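Local atomic coordinates of Hcp1 family type VI secretion system effector (Yersinia pestis, PDB entry 3V4H), a protein that probably builds, as other Hcp proteins do, hexameric rings that serve as the tube-forming and secreted component of a type VI secretion system. Residues A[34-39]-A[90-95]; A[78-83]-A[106-111]. All coordinates share one frame; numbering follows the deposited sequence. Where two conformers were deposited one is given.

Contact 1 (A[34-39]-A[90-95])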
loop_
_atom_site.group_PDB
_atom_site.type_symbol
_atom_site.label_atom_id
_atom_site.label_comp_id
_atom_site.label_asym_id
_atom_site.label_seq_id
_atom_site.Cartn_x
_atom_site.Cartn_y
_atom_site.Cartn_z
ATOM N N ASP A 34 -28.450 7.608 23.058
ATOM C CA ASP A 34 -29.434 7.354 24.093
ATOM C C ASP A 34 -29.080 6.199 24.967
ATOM O O ASP A 34 -28.832 5.124 24.504
ATOM C CB ASP A 34 -30.802 7.113 23.503
ATOM C CG ASP A 34 -31.596 8.377 23.367
ATOM O OD1 ASP A 34 -31.395 9.302 24.149
ATOM O OD2 ASP A 34 -32.416 8.462 22.451
ATOM N N GLY A 35 -29.079 6.440 26.256
ATOM C CA GLY A 35 -28.764 5.411 27.235
ATOM C C GLY A 35 -27.278 5.101 27.402
ATOM O O GLY A 35 -26.924 4.310 28.246
ATOM N N ILE A 36 -26.396 5.709 26.617
ATOM C CA ILE A 36 -24.995 5.377 26.717
ATOM C C ILE A 36 -24.205 6.684 26.853
ATOM O O ILE A 36 -23.811 7.338 25.852
ATOM C CB ILE A 36 -24.506 4.551 25.493
ATOM C CG1 ILE A 36 -25.339 3.269 25.312
ATOM C CG2 ILE A 36 -23.039 4.201 25.643
ATOM C CD1 ILE A 36 -24.978 2.410 24.112
ATOM N N GLU A 37 -23.936 7.045 28.098
ATOM C CA GLU A 37 -23.108 8.199 28.373
ATOM C C GLU A 37 -21.614 8.028 28.044
ATOM O O GLU A 37 -21.047 6.951 28.188
ATOM C CB GLU A 37 -23.226 8.563 29.828
ATOM C CG GLU A 37 -24.460 9.366 30.104
ATOM C CD GLU A 37 -24.530 9.787 31.540
ATOM O OE1 GLU A 37 -23.539 9.575 32.284
ATOM O OE2 GLU A 37 -25.581 10.334 31.908
ATOM N N GLY A 38 -20.984 9.116 27.632
ATOM C CA GLY A 38 -19.520 9.160 27.515
ATOM C C GLY A 38 -19.006 9.943 28.690
ATOM O O GLY A 38 -19.668 9.997 29.724
ATOM N N GLU A 39 -17.864 10.592 28.535
ATOM C CA GLU A 39 -17.266 11.322 29.635
ATOM C C GLU A 39 -16.616 12.652 29.208
ATOM O O GLU A 39 -15.742 13.149 29.893
ATOM C CB GLU A 39 -16.236 10.418 30.339
ATOM C CG GLU A 39 -15.079 10.025 29.449
ATOM C CD GLU A 39 -14.199 8.907 30.002
ATOM O OE1 GLU A 39 -12.989 8.947 29.653
ATOM O OE2 GLU A 39 -14.692 7.983 30.712
ATOM N N SER A 90 -17.864 2.450 26.181
ATOM C CA SER A 90 -17.417 1.262 25.438
ATOM C C SER A 90 -18.090 -0.067 25.858
ATOM O O SER A 90 -18.551 -0.839 25.022
ATOM C CB SER A 90 -15.882 1.131 25.536
ATOM O OG SER A 90 -15.213 2.210 24.853
ATOM N N PRO A 91 -18.123 -0.371 27.147
ATOM C CA PRO A 91 -18.761 -1.661 27.440
ATOM C C PRO A 91 -20.279 -1.705 27.130
ATOM O O PRO A 91 -20.812 -2.779 26.811
ATOM C CB PRO A 91 -18.492 -1.882 28.931
ATOM C CG PRO A 91 -18.035 -0.583 29.468
ATOM C CD PRO A 91 -17.728 0.373 28.351
ATOM N N ASN A 92 -20.960 -0.559 27.229
ATOM C CA ASN A 92 -22.379 -0.466 26.869
ATOM C C ASN A 92 -22.529 -0.604 25.359
ATOM O O ASN A 92 -23.424 -1.289 24.874
ATOM C CB ASN A 92 -22.997 0.871 27.339
ATOM C CG ASN A 92 -23.391 0.861 28.808
ATOM O OD1 ASN A 92 -23.640 -0.173 29.368
ATOM N ND2 ASN A 92 -23.448 2.028 29.428
ATOM N N LEU A 93 -21.639 0.031 24.607
ATOM C CA LEU A 93 -21.671 -0.092 23.151
ATOM C C LEU A 93 -21.463 -1.547 22.760
ATOM O O LEU A 93 -22.154 -2.063 21.902
ATOM C CB LEU A 93 -20.615 0.794 22.498
ATOM C CG LEU A 93 -20.853 2.288 22.609
ATOM C CD1 LEU A 93 -19.587 3.091 22.243
ATOM C CD2 LEU A 93 -22.043 2.695 21.746
ATOM N N LEU A 94 -20.524 -2.221 23.415
ATOM C CA LEU A 94 -20.263 -3.631 23.113
ATOM C C LEU A 94 -21.486 -4.523 23.436
ATOM O O LEU A 94 -21.848 -5.403 22.638
ATOM C CB LEU A 94 -19.000 -4.118 23.849
ATOM C CG LEU A 94 -18.691 -5.604 23.736
ATOM C CD1 LEU A 94 -18.666 -6.021 22.275
ATOM C CD2 LEU A 94 -17.374 -5.910 24.438
ATOM N N SER A 95 -22.126 -4.303 24.588
ATOM C CA SER A 95 -23.376 -5.029 24.924
ATOM C C SER A 95 -24.474 -4.850 23.866
ATOM O O SER A 95 -25.044 -5.837 23.409
ATOM C CB SER A 95 -23.972 -4.578 26.270
ATOM O OG SER A 95 -23.061 -4.742 27.331
#
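The single helix of the Hcp beta barrel meets the loop that follows strand 29-33 where Ile36 packs against Asn92 and Leu93. The closest pair of CA atoms, Ile36 CA and Asn92 CA, is 6.4 Å apart, and the contacts within 4 Å are made by side chains. Ile36 CG2 lies 3.7 Å from Asn92 CB and Ile36 CG1 lies 3.9 Å from that same Asn92 CB, so the two branches straddle one methylene. The side chains of Ile36 and Asn92 run past each other in opposite directions, and it is the aliphatic root of Asn92, not its amide, that does the touching. Beyond them, Ile36 CD1 reaches Leu93 CD2 at 3.8 Å. The chain of Ile36 is extended at its second torsion (chi2 178°), which carries CD1 past Asn92 to this methyl. On the helix, Pro91 O takes two bonds from one residue: Ser95 N at 3.0 Å and Ser95 OG, also at 3.0 Å, arrive from opposite faces of the carbonyl plane, fixing the serine hydroxyl against its own helix. A salt bridge from Glu37 to Lys88 ties the loop to the residues just ahead of the helix. Leu93 continues inward onto His84 of strand 76-85 and Ile149 of strand 146-152, while Pro91 and Leu94 pack on Ile173 and Trp56 of a neighbouring subunit.

Contact 2 (A[78-83]-A[106-111])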
loop_
_atom_site.group_PDB
_atom_site.type_symbol
_atom_site.label_atom_id
_atom_site.label_comp_id
_atom_site.label_asym_id
_atom_site.label_seq_id
_atom_site.Cartn_x
_atom_site.Cartn_y
_atom_site.Cartn_z
ATOM N N SER A 78 -24.606 3.924 3.704
ATOM C CA SER A 78 -23.738 3.154 4.609
ATOM C C SER A 78 -24.071 3.323 6.107
ATOM O O SER A 78 -24.849 4.195 6.499
ATOM C CB SER A 78 -22.262 3.423 4.315
ATOM O OG SER A 78 -21.824 4.696 4.849
ATOM N N ASP A 79 -23.498 2.447 6.930
ATOM C CA ASP A 79 -23.558 2.550 8.374
ATOM C C ASP A 79 -22.831 3.814 8.680
ATOM O O ASP A 79 -21.966 4.150 7.921
ATOM C CB ASP A 79 -22.781 1.383 9.017
ATOM C CG ASP A 79 -23.584 0.081 9.010
ATOM O OD1 ASP A 79 -24.771 0.151 8.715
ATOM O OD2 ASP A 79 -23.039 -0.995 9.330
ATOM N N PHE A 80 -23.216 4.542 9.716
ATOM C CA PHE A 80 -22.392 5.689 10.210
ATOM C C PHE A 80 -21.296 5.035 11.001
ATOM O O PHE A 80 -21.541 4.006 11.633
ATOM C CB PHE A 80 -23.208 6.643 11.091
ATOM C CG PHE A 80 -22.503 7.953 11.409
ATOM C CD1 PHE A 80 -22.501 9.008 10.511
ATOM C CD2 PHE A 80 -21.856 8.103 12.604
ATOM C CE1 PHE A 80 -21.889 10.191 10.837
ATOM C CE2 PHE A 80 -21.236 9.291 12.922
ATOM C CZ PHE A 80 -21.226 10.313 12.028
ATOM N N CYS A 81 -20.082 5.611 10.894
ATOM C CA CYS A 81 -18.844 5.148 11.511
ATOM C C CYS A 81 -18.267 6.284 12.346
ATOM O O CYS A 81 -18.305 7.457 11.906
ATOM C CB CYS A 81 -17.781 4.810 10.435
ATOM S SG CYS A 81 -18.049 3.246 9.533
ATOM N N PHE A 82 -17.815 5.964 13.559
ATOM C CA PHE A 82 -16.970 6.896 14.335
ATOM C C PHE A 82 -16.006 6.130 15.203
ATOM O O PHE A 82 -16.236 4.945 15.506
ATOM C CB PHE A 82 -17.786 7.868 15.190
ATOM C CG PHE A 82 -18.445 7.272 16.368
ATOM C CD1 PHE A 82 -17.844 7.331 17.620
ATOM C CD2 PHE A 82 -19.715 6.717 16.270
ATOM C CE1 PHE A 82 -18.461 6.779 18.739
ATOM C CE2 PHE A 82 -20.331 6.143 17.365
ATOM C CZ PHE A 82 -19.708 6.173 18.605
ATOM N N ALA A 83 -14.956 6.845 15.591
ATOM C CA ALA A 83 -13.901 6.446 16.498
ATOM C C ALA A 83 -13.907 7.302 17.765
ATOM O O ALA A 83 -14.072 8.545 17.709
ATOM C CB ALA A 83 -12.532 6.648 15.808
ATOM N N VAL A 106 -29.685 9.078 18.386
ATOM C CA VAL A 106 -28.270 9.371 18.402
ATOM C C VAL A 106 -28.120 10.720 17.731
ATOM O O VAL A 106 -28.733 10.956 16.679
ATOM C CB VAL A 106 -27.454 8.328 17.616
ATOM C CG1 VAL A 106 -25.986 8.759 17.495
ATOM C CG2 VAL A 106 -27.542 6.960 18.289
ATOM N N GLN A 107 -27.336 11.600 18.351
ATOM C CA GLN A 107 -27.081 12.931 17.821
ATOM C C GLN A 107 -25.571 13.224 17.724
ATOM O O GLN A 107 -24.843 13.215 18.729
ATOM C CB GLN A 107 -27.783 13.989 18.680
ATOM C CG GLN A 107 -27.537 15.412 18.178
ATOM C CD GLN A 107 -27.806 16.499 19.211
ATOM O OE1 GLN A 107 -28.735 17.287 19.042
ATOM N NE2 GLN A 107 -26.954 16.580 20.264
ATOM N N PHE A 108 -25.129 13.513 16.508
ATOM C CA PHE A 108 -23.726 13.787 16.183
ATOM C C PHE A 108 -23.549 15.247 15.831
ATOM O O PHE A 108 -24.340 15.800 15.094
ATOM C CB PHE A 108 -23.303 12.934 15.012
ATOM C CG PHE A 108 -21.957 13.299 14.471
ATOM C CD1 PHE A 108 -20.815 12.997 15.185
ATOM C CD2 PHE A 108 -21.836 13.953 13.270
ATOM C CE1 PHE A 108 -19.539 13.338 14.718
ATOM C CE2 PHE A 108 -20.588 14.309 12.793
ATOM C CZ PHE A 108 -19.417 13.971 13.508
ATOM N N VAL A 109 -22.567 15.895 16.420
ATOM C CA VAL A 109 -22.423 17.332 16.284
ATOM C C VAL A 109 -20.976 17.711 15.985
ATOM O O VAL A 109 -20.010 17.239 16.671
ATOM C CB VAL A 109 -22.923 18.060 17.567
ATOM C CG1 VAL A 109 -22.451 19.509 17.599
ATOM C CG2 VAL A 109 -24.485 18.039 17.678
ATOM N N LEU A 110 -20.791 18.569 14.988
ATOM C CA LEU A 110 -19.487 19.258 14.767
ATOM C C LEU A 110 -19.582 20.701 15.123
ATOM O O LEU A 110 -20.570 21.362 14.800
ATOM C CB LEU A 110 -19.088 19.212 13.297
ATOM C CG LEU A 110 -19.113 17.886 12.531
ATOM C CD1 LEU A 110 -18.891 18.184 11.063
ATOM C CD2 LEU A 110 -18.057 16.895 13.009
ATOM N N ARG A 111 -18.515 21.226 15.716
ATOM C CA ARG A 111 -18.455 22.571 16.182
ATOM C C ARG A 111 -17.169 23.227 15.697
ATOM O O ARG A 111 -16.129 22.572 15.641
ATOM C CB ARG A 111 -18.459 22.545 17.696
ATOM C CG ARG A 111 -18.393 23.909 18.359
ATOM C CD ARG A 111 -18.736 23.789 19.851
ATOM N NE ARG A 111 -17.703 23.082 20.589
ATOM C CZ ARG A 111 -17.785 22.701 21.872
ATOM N NH1 ARG A 111 -18.875 22.943 22.607
ATOM N NH2 ARG A 111 -16.751 22.075 22.436
#
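With CG anti to the backbone N in both Phe80 (chi1 -169°) and Phe108 (chi1 171°), the two benzyl groups extend from their strands toward each other and meet between the two sheets. The side chains cross at about a right angle. Phe80 presents its CZ end to a face of Phe108: CZ of Phe80 stands 3.8 Å above the plane of the Phe108 ring, over its centre. The distances agree with this: Phe80 CZ is 3.9 Å from Phe108 CG and 4.3 Å from Phe108 CZ at the far end of the ring. The centroids of the Phe80 and Phe108 rings are 5.2 Å apart and their planes are inclined at 57°, which identifies an edge-to-face pair tilted well away from the perpendicular. Such an arrangement directs the weakly positive hydrogen rim of Phe80 at the pi cloud of Phe108. Each phenylalanine gives up 42 Å² to the partner segment, out of 93 Å² in all, so this one pair accounts for most of the contact. Both rings are buried, and the pair lies close to the centre of the chain, consistent with a place in the hydrophobic core of the barrel. Further aromatic rings extend the cluster: Phe80 also meets Phe125 of strand 119-126 and Phe151 of strand 146-152, while Phe108 meets Trp54 of strand 53-59. The pair therefore bridges two antiparallel sheets, one containing strand 76-85 and the other strand 103-111.

Overall arrangement
The centres of contacts 1 and 2 lie 14 Å apart, and their nearest atoms, about 5 Å apart, do not touch. Along the chain the four segments alternate, in the order 34-39, 78-83, 90-95, 106-111. Strand 76-85, helix 90-99 and strand 103-111 are consecutive elements, so the helix-bearing connection between the strands of contact 2 also supplies the helical half of contact 1. Contact 2 joins the two sheets 2 Å from the chain centre; contact 1, 12 Å out, packs the helix against a loop near the subunit boundary. The same stretch of chain, 76-111, contributes both to the interior and to a surface that meets a second subunit, in a six-chain assembly consistent with the Hcp ring.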